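Local coordinates for protein p-nitrophenyl phosphatase (Pho2) (Archaeoglobus fulgidus, PDB 3QGM) that probably hydrolyses phosphate esters such as p-nitrophenyl phosphate, acting as a metal-dependent phosphatase of the haloacid dehalogenase superfamily, at residues 11-15 with 16-20; 59-63 with 64-68; 111-115 with 116-120. All blocks are in the same frame, centred on the assembly; numbering follows the deposited sequence.

Contact 1 of 3, residues 11-15 with 16-20; sequences YIIDI and DGVIG. With CA (calcium ion), chain E.
Asp14, Asp16 and Val18 fit the DxDx(T/V) signature of haloacid dehalogenase-type hydrolases, placed where a central strand of the parallel sheet runs out into a loop. A calcium ion joins the two aspartates by different means. Asp14 binds it with both carboxylate oxygens, OD1 at 2.6 Å and OD2 at 2.4 Å, its CG turned anti to the backbone N (chi1 166°) to carry the carboxylate to the metal; Asp16 gives its backbone O, 2.3 Å from the ion. Asp212 and three waters complete the shell. A further water donates to Asp14 OD1 and accepts from Asp16 N. Behind the metal the turn closes on Ile15 O, which takes Ile19 N at 2.8 Å in its carbonyl plane and Val18 N at 3.0 Å from above that plane. Gly17 suits its positive phi, where a CB would strike the preceding carbonyl. Branched Val18 brings CG2 to 3.4 Å from Asp14 OD2, while Ile13 CG2 meets Ile19 CD1 at 3.5 Å. The side chain of Asp16 turns instead to Ser22 N. In relatives the first aspartate attacks phosphorus, so calcium holding both its oxygens would probably hinder that attack.

Contact 2 of 3, residues 59-63 with 64-68; sequences ERLRS and FGLEV
Phe64 packs its ring back over Arg60 where helix 54-63 ends in a Schellman motif, with Gly65 as the residue that leaves helical geometry. Arg60 O takes Phe64 N at 3.1 Å in its carbonyl plane, and Arg62 O takes Gly65 N at 2.9 Å from well above its own plane. Leu61 O receives a weak, longer bond from Leu66 N. Glycine fits because phi is positive (106°), where a CB would collide with the carbonyl O of Phe64.

The aromatic ring of Phe64 folds back on the helix. Its CG stands beside the backbone N (chi1 -65°), which sets one face over Arg60 O and runs the ring alongside the arginine, so that Arg60 CG comes to 3.6 Å from Phe64 CZ. Leu61 CD2 reaches Phe64 CD2 at 4.0 Å, and Leu61 CB meets Val68 CG2 as the chain returns. Leucine and valine suit this inner side, which faces Ile73 and Phe45 of the sheet. Were Phe64 replaced by an alanine, the aliphatic part of Arg60 and Leu61 CD2 would probably lose their aromatic partner, and a gap would open beside them.

Further out, Ser63 OG donates to Arg60 O on a lone pair, giving that carbonyl a second donor. On the solvent side Arg62, long enough to span the turn, stretches out to the following chain: its NE and NH2 grip Val68 O side-on, each at 3.0 Å, with that oxygen only 14° out of the guanidinium plane.

Contact 3 of 3, residues 111-115 with 116-120; sequences EIVDY and DEAEY
Asp114 and Glu117 lie side by side and point the same way, their carboxylate planes only 6° apart. Asp114 OD2 and Glu117 OE1 come to 3.9 Å, a pairing of like charges that would probably raise the proton affinity of one or both groups. The chain of Glu117, extended beyond CG, carries its carboxylate back to Asp114 N, which gives OE1 a weak bond at 3.4 Å; OE1 also rests 3.5 Å from Val113 CB. Asp116 adds a third carboxylate, its OD1 meeting Asp114 CB at 3.3 Å.

The backbone beneath is a type I beta turn, with Tyr115 and Asp116 at its two central positions and Glu117 N bonded to Asp114 O at 3.0 Å. It belongs to the loop from edge strand 111-112 to strand 120-123 of the five-stranded parallel sheet, passing the end of strand 92-95 that lies between them. Acidic residues suit such an exposed bend, whereas small Ala118 turns inward towards Phe94 and Ile145 and meets Val113 CG2 through its CB at 4.1 Å.

Tyr115 crosses Asp116 obliquely, ring and carboxylate planes 21° apart. With CG set between the backbone N and the carbonyl carbon (chi1 72°), the ring swings over the next residue, and Asp116 CB sits above one face near the rim, 4.0 Å from Tyr115 CE2. The hydroxyl at its far end is hydrogen-bonded to Arg139 of helix 131-143.

In the fold
Along the chain the three contacts follow in series, each closing before the next opens. Contacts 1 and 2 belong to the domain built on the six-stranded parallel sheet: their centres are 13 Å apart, and Ile19 of contact 1 packs against Leu61, Phe64 and Leu66 of contact 2. The turn after helix 54-63 thus backs the loop that carries the metal site. Contact 3 sits on the other, five-stranded sheet, its centre about 34 Å from that of contact 1 and about 35 Å from that of contact 2, touching neither. This division is consistent with a haloacid dehalogenase core bearing an inserted cap domain, as in UmpH-like relatives.

Contact 1 of 3, residues 11-15 with 16-20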
loop_
_atom_site.group_PDB
_atom_site.type_symbol
_atom_site.label_atom_id
_atom_site.label_comp_id
_atom_site.label_asym_id
_atom_site.label_seq_id
_atom_site.Cartn_x
_atom_site.Cartn_y
_atom_site.Cartn_z
ATOM N N TYR A 11 -22.455 13.818 24.499
ATOM C CA TYR A 11 -22.544 13.200 23.173
ATOM C C TYR A 11 -21.241 13.445 22.413
ATOM O O TYR A 11 -20.777 14.559 22.306
ATOM C CB TYR A 11 -23.735 13.781 22.411
ATOM C CG TYR A 11 -25.023 13.400 23.079
ATOM C CD1 TYR A 11 -25.697 12.236 22.716
ATOM C CD2 TYR A 11 -25.528 14.142 24.128
ATOM C CE1 TYR A 11 -26.843 11.849 23.353
ATOM C CE2 TYR A 11 -26.687 13.737 24.794
ATOM C CZ TYR A 11 -27.335 12.590 24.403
ATOM O OH TYR A 11 -28.493 12.167 25.051
ATOM N N ILE A 12 -20.655 12.372 21.924
ATOM C CA ILE A 12 -19.509 12.416 21.027
ATOM C C ILE A 12 -20.121 12.252 19.653
ATOM O O ILE A 12 -20.676 11.183 19.344
ATOM C CB ILE A 12 -18.518 11.294 21.311
ATOM C CG1 ILE A 12 -17.884 11.572 22.678
ATOM C CG2 ILE A 12 -17.450 11.230 20.174
ATOM C CD1 ILE A 12 -16.865 10.534 23.160
ATOM N N ILE A 13 -20.062 13.336 18.862
ATOM C CA ILE A 13 -20.784 13.405 17.577
ATOM C C ILE A 13 -19.831 13.438 16.381
ATOM O O ILE A 13 -18.979 14.304 16.233
ATOM C CB ILE A 13 -21.824 14.530 17.541
ATOM C CG1 ILE A 13 -22.796 14.394 18.730
ATOM C CG2 ILE A 13 -22.618 14.453 16.257
ATOM C CD1 ILE A 13 -23.872 15.508 18.792
ATOM N N ASP A 14 -19.933 12.412 15.555
ATOM C CA ASP A 14 -19.286 12.420 14.213
ATOM C C ASP A 14 -19.866 13.602 13.409
ATOM O O ASP A 14 -21.070 13.896 13.504
ATOM C CB ASP A 14 -19.565 11.050 13.597
ATOM C CG ASP A 14 -19.282 10.932 12.101
ATOM O OD1 ASP A 14 -18.289 11.445 11.507
ATOM O OD2 ASP A 14 -20.118 10.218 11.519
ATOM N N ILE A 15 -19.009 14.305 12.666
ATOM C CA ILE A 15 -19.438 15.447 11.856
ATOM C C ILE A 15 -19.948 14.968 10.484
ATOM O O ILE A 15 -21.124 15.148 10.171
ATOM C CB ILE A 15 -18.299 16.442 11.654
ATOM C CG1 ILE A 15 -17.845 17.029 13.006
ATOM C CG2 ILE A 15 -18.700 17.597 10.694
ATOM C CD1 ILE A 15 -16.532 17.815 12.921
ATOM N N ASP A 16 -19.085 14.360 9.681
ATOM C CA ASP A 16 -19.480 13.998 8.298
ATOM C C ASP A 16 -20.473 12.845 8.220
ATOM O O ASP A 16 -20.228 11.731 8.716
ATOM C CB ASP A 16 -18.264 13.740 7.389
ATOM C CG ASP A 16 -18.407 14.443 6.013
ATOM O OD1 ASP A 16 -18.369 15.714 5.982
ATOM O OD2 ASP A 16 -18.586 13.728 4.994
ATOM N N GLY A 17 -21.609 13.138 7.609
ATOM C CA GLY A 17 -22.725 12.187 7.464
ATOM C C GLY A 17 -23.757 12.438 8.552
ATOM O O GLY A 17 -24.831 11.824 8.572
ATOM N N VAL A 18 -23.436 13.333 9.482
ATOM C CA VAL A 18 -24.301 13.561 10.646
ATOM C C VAL A 18 -24.733 15.022 10.669
ATOM O O VAL A 18 -25.935 15.307 10.657
ATOM C CB VAL A 18 -23.621 13.209 11.993
ATOM C CG1 VAL A 18 -24.621 13.435 13.209
ATOM C CG2 VAL A 18 -23.062 11.813 11.968
ATOM N N ILE A 19 -23.771 15.937 10.625
ATOM C CA ILE A 19 -24.077 17.380 10.682
ATOM C C ILE A 19 -23.856 18.111 9.356
ATOM O O ILE A 19 -24.578 19.079 8.998
ATOM C CB ILE A 19 -23.252 18.017 11.789
ATOM C CG1 ILE A 19 -23.691 17.404 13.119
ATOM C CG2 ILE A 19 -23.426 19.521 11.831
ATOM C CD1 ILE A 19 -22.520 17.159 13.984
ATOM N N GLY A 20 -22.896 17.620 8.600
ATOM C CA GLY A 20 -22.694 18.115 7.276
ATOM C C GLY A 20 -22.127 17.055 6.378
ATOM O O GLY A 20 -21.734 15.972 6.801
HETATM CA CA CA E . -18.980 9.955 9.445
HETATM O O HOH W 1 -16.737 13.448 10.752
HETATM O O HOH W 2 -19.183 9.474 7.060
HETATM O O HOH W 3 -16.894 10.726 8.696
HETATM O O HOH W 4 -17.861 8.369 10.333
#

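Contact 2 of 3, residues 59-63 with 64-68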
loop_
_atom_site.group_PDB
_atom_site.type_symbol
_atom_site.label_atom_id
_atom_site.label_comp_id
_atom_site.label_asym_id
_atom_site.label_seq_id
_atom_site.Cartn_x
_atom_site.Cartn_y
_atom_site.Cartn_z
ATOM N N GLU A 59 -14.452 26.549 12.146
ATOM C CA GLU A 59 -15.050 27.572 11.312
ATOM C C GLU A 59 -16.167 26.976 10.445
ATOM O O GLU A 59 -17.216 27.570 10.347
ATOM C CB GLU A 59 -13.970 28.314 10.489
ATOM C CG GLU A 59 -13.187 29.246 11.380
ATOM C CD GLU A 59 -11.971 29.911 10.706
ATOM O OE1 GLU A 59 -11.829 29.844 9.473
ATOM O OE2 GLU A 59 -11.180 30.490 11.446
ATOM N N ARG A 60 -16.004 25.760 9.940
ATOM C CA ARG A 60 -17.080 25.138 9.184
ATOM C C ARG A 60 -18.355 24.935 9.998
ATOM O O ARG A 60 -19.452 25.328 9.549
ATOM C CB ARG A 60 -16.637 23.864 8.540
ATOM C CG ARG A 60 -17.785 23.167 7.787
ATOM C CD ARG A 60 -17.306 21.902 7.152
ATOM N NE ARG A 60 -16.166 22.178 6.311
ATOM C CZ ARG A 60 -15.400 21.272 5.725
ATOM N NH1 ARG A 60 -15.641 19.976 5.870
ATOM N NH2 ARG A 60 -14.376 21.683 4.982
ATOM N N LEU A 61 -18.249 24.340 11.181
ATOM C CA LEU A 61 -19.436 24.164 12.029
ATOM C C LEU A 61 -20.140 25.502 12.288
ATOM O O LEU A 61 -21.367 25.597 12.207
ATOM C CB LEU A 61 -19.122 23.478 13.363
ATOM C CG LEU A 61 -18.733 21.982 13.223
ATOM C CD1 LEU A 61 -18.563 21.350 14.544
ATOM C CD2 LEU A 61 -19.769 21.236 12.450
ATOM N N ARG A 62 -19.356 26.542 12.591
ATOM C CA ARG A 62 -19.962 27.869 12.739
ATOM C C ARG A 62 -20.640 28.361 11.466
ATOM O O ARG A 62 -21.671 28.987 11.575
ATOM C CB ARG A 62 -18.968 28.910 13.274
ATOM C CG ARG A 62 -18.400 28.549 14.647
ATOM C CD ARG A 62 -17.089 29.344 14.919
ATOM N NE ARG A 62 -16.706 29.281 16.320
ATOM C CZ ARG A 62 -15.585 29.805 16.840
ATOM N NH1 ARG A 62 -14.683 30.444 16.073
ATOM N NH2 ARG A 62 -15.372 29.685 18.138
ATOM N N SER A 63 -20.100 28.072 10.280
ATOM C CA SER A 63 -20.771 28.461 9.029
ATOM C C SER A 63 -22.131 27.750 8.873
ATOM O O SER A 63 -22.988 28.240 8.148
ATOM C CB SER A 63 -19.896 28.237 7.788
ATOM O OG SER A 63 -19.882 26.878 7.341
ATOM N N PHE A 64 -22.315 26.603 9.532
ATOM C CA PHE A 64 -23.613 25.902 9.544
ATOM C C PHE A 64 -24.612 26.539 10.501
ATOM O O PHE A 64 -25.776 26.171 10.539
ATOM C CB PHE A 64 -23.425 24.428 9.960
ATOM C CG PHE A 64 -22.616 23.601 8.988
ATOM C CD1 PHE A 64 -22.423 24.003 7.683
ATOM C CD2 PHE A 64 -22.064 22.400 9.386
ATOM C CE1 PHE A 64 -21.699 23.239 6.814
ATOM C CE2 PHE A 64 -21.329 21.629 8.504
ATOM C CZ PHE A 64 -21.128 22.058 7.232
ATOM N N GLY A 65 -24.147 27.457 11.337
ATOM C CA GLY A 65 -25.041 28.162 12.230
ATOM C C GLY A 65 -24.927 27.699 13.661
ATOM O O GLY A 65 -25.728 28.092 14.509
ATOM N N LEU A 66 -23.936 26.853 13.946
ATOM C CA LEU A 66 -23.796 26.285 15.271
ATOM C C LEU A 66 -22.872 27.181 16.094
ATOM O O LEU A 66 -21.920 27.777 15.565
ATOM C CB LEU A 66 -23.241 24.844 15.198
ATOM C CG LEU A 66 -23.975 23.881 14.246
ATOM C CD1 LEU A 66 -23.476 22.474 14.443
ATOM C CD2 LEU A 66 -25.461 23.919 14.452
ATOM N N GLU A 67 -23.173 27.238 17.383
ATOM C CA GLU A 67 -22.397 27.956 18.350
ATOM C C GLU A 67 -21.479 26.907 18.951
ATOM O O GLU A 67 -21.952 25.988 19.602
ATOM C CB GLU A 67 -23.316 28.540 19.423
ATOM C CG GLU A 67 -22.854 29.865 20.020
ATOM C CD GLU A 67 -23.930 30.956 19.859
ATOM O OE1 GLU A 67 -24.121 31.428 18.708
ATOM O OE2 GLU A 67 -24.591 31.322 20.864
ATOM N N VAL A 68 -20.178 27.049 18.703
ATOM C CA VAL A 68 -19.195 25.990 18.978
ATOM C C VAL A 68 -17.908 26.676 19.390
ATOM O O VAL A 68 -17.445 27.589 18.720
ATOM C CB VAL A 68 -18.912 25.106 17.696
ATOM C CG1 VAL A 68 -18.019 23.938 18.002
ATOM C CG2 VAL A 68 -20.207 24.605 17.060
#

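Contact 3 of 3, residues 111-115 with 116-120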
loop_
_atom_site.group_PDB
_atom_site.type_symbol
_atom_site.label_atom_id
_atom_site.label_comp_id
_atom_site.label_asym_id
_atom_site.label_seq_id
_atom_site.Cartn_x
_atom_site.Cartn_y
_atom_site.Cartn_z
ATOM N N GLU A 111 8.659 19.977 15.903
ATOM C CA GLU A 111 9.611 20.470 14.920
ATOM C C GLU A 111 9.601 19.571 13.690
ATOM O O GLU A 111 9.886 18.372 13.807
ATOM C CB GLU A 111 11.014 20.468 15.536
ATOM C CG GLU A 111 12.121 20.974 14.608
ATOM C CD GLU A 111 13.535 20.931 15.222
ATOM O OE1 GLU A 111 13.686 20.605 16.416
ATOM O OE2 GLU A 111 14.507 21.201 14.485
ATOM N N ILE A 112 9.316 20.151 12.524
ATOM C CA ILE A 112 9.234 19.416 11.283
ATOM C C ILE A 112 10.609 19.241 10.671
ATOM O O ILE A 112 11.282 20.221 10.334
ATOM C CB ILE A 112 8.309 20.079 10.257
ATOM C CG1 ILE A 112 6.946 20.449 10.868
ATOM C CG2 ILE A 112 8.083 19.144 9.022
ATOM C CD1 ILE A 112 6.160 19.264 11.344
ATOM N N VAL A 113 11.056 17.992 10.522
ATOM C CA VAL A 113 12.390 17.748 10.012
ATOM C C VAL A 113 12.384 16.741 8.857
ATOM O O VAL A 113 11.335 16.180 8.473
ATOM C CB VAL A 113 13.313 17.267 11.165
ATOM C CG1 VAL A 113 13.391 18.368 12.253
ATOM C CG2 VAL A 113 12.796 15.942 11.768
ATOM N N ASP A 114 13.568 16.491 8.320
ATOM C CA ASP A 114 13.724 15.521 7.242
ATOM C C ASP A 114 13.497 14.136 7.810
ATOM O O ASP A 114 13.613 13.924 9.011
ATOM C CB ASP A 114 15.127 15.610 6.640
ATOM C CG ASP A 114 15.435 16.967 6.076
ATOM O OD1 ASP A 114 14.486 17.737 5.813
ATOM O OD2 ASP A 114 16.624 17.276 5.888
ATOM N N TYR A 115 13.167 13.194 6.929
ATOM C CA TYR A 115 12.811 11.837 7.320
ATOM C C TYR A 115 13.923 11.131 8.089
ATOM O O TYR A 115 13.640 10.351 8.984
ATOM C CB TYR A 115 12.410 10.995 6.086
ATOM C CG TYR A 115 13.562 10.597 5.168
ATOM C CD1 TYR A 115 13.962 11.407 4.094
ATOM C CD2 TYR A 115 14.277 9.440 5.395
ATOM C CE1 TYR A 115 15.038 11.022 3.251
ATOM C CE2 TYR A 115 15.340 9.075 4.578
ATOM C CZ TYR A 115 15.704 9.855 3.513
ATOM O OH TYR A 115 16.759 9.448 2.751
ATOM N N ASP A 116 15.181 11.450 7.790
ATOM C CA ASP A 116 16.334 10.835 8.441
ATOM C C ASP A 116 16.712 11.482 9.762
ATOM O O ASP A 116 17.593 10.997 10.438
ATOM C CB ASP A 116 17.565 10.801 7.482
ATOM C CG ASP A 116 17.916 12.205 6.887
ATOM O OD1 ASP A 116 17.222 13.181 7.223
ATOM O OD2 ASP A 116 18.871 12.327 6.080
ATOM N N GLU A 117 16.066 12.583 10.131
ATOM C CA GLU A 117 16.324 13.219 11.427
ATOM C C GLU A 117 15.169 12.985 12.377
ATOM O O GLU A 117 15.319 13.183 13.564
ATOM C CB GLU A 117 16.491 14.742 11.255
ATOM C CG GLU A 117 17.726 15.159 10.434
ATOM C CD GLU A 117 17.657 16.602 9.863
ATOM O OE1 GLU A 117 16.558 17.236 9.777
ATOM O OE2 GLU A 117 18.738 17.093 9.467
ATOM N N ALA A 118 14.011 12.579 11.848
ATOM C CA ALA A 118 12.799 12.463 12.657
ATOM C C ALA A 118 12.923 11.475 13.801
ATOM O O ALA A 118 13.519 10.423 13.624
ATOM C CB ALA A 118 11.616 12.048 11.764
ATOM N N GLU A 119 12.328 11.798 14.947
ATOM C CA GLU A 119 12.036 10.814 15.984
ATOM C C GLU A 119 10.648 10.184 15.809
ATOM O O GLU A 119 10.390 9.129 16.356
ATOM C CB GLU A 119 12.067 11.431 17.379
ATOM C CG GLU A 119 13.017 12.601 17.551
ATOM C CD GLU A 119 12.682 13.385 18.820
ATOM O OE1 GLU A 119 12.355 12.693 19.822
ATOM O OE2 GLU A 119 12.708 14.643 18.798
ATOM N N TYR A 120 9.743 10.863 15.103
ATOM C CA TYR A 120 8.409 10.334 14.847
ATOM C C TYR A 120 8.109 10.363 13.354
ATOM O O TYR A 120 8.382 11.372 12.666
ATOM C CB TYR A 120 7.333 11.156 15.559
ATOM C CG TYR A 120 7.197 10.951 17.068
ATOM C CD1 TYR A 120 8.137 11.478 17.953
ATOM C CD2 TYR A 120 6.118 10.215 17.604
ATOM C CE1 TYR A 120 8.016 11.264 19.343
ATOM C CE2 TYR A 120 6.001 9.995 18.992
ATOM C CZ TYR A 120 6.949 10.541 19.839
ATOM O OH TYR A 120 6.809 10.372 21.177
#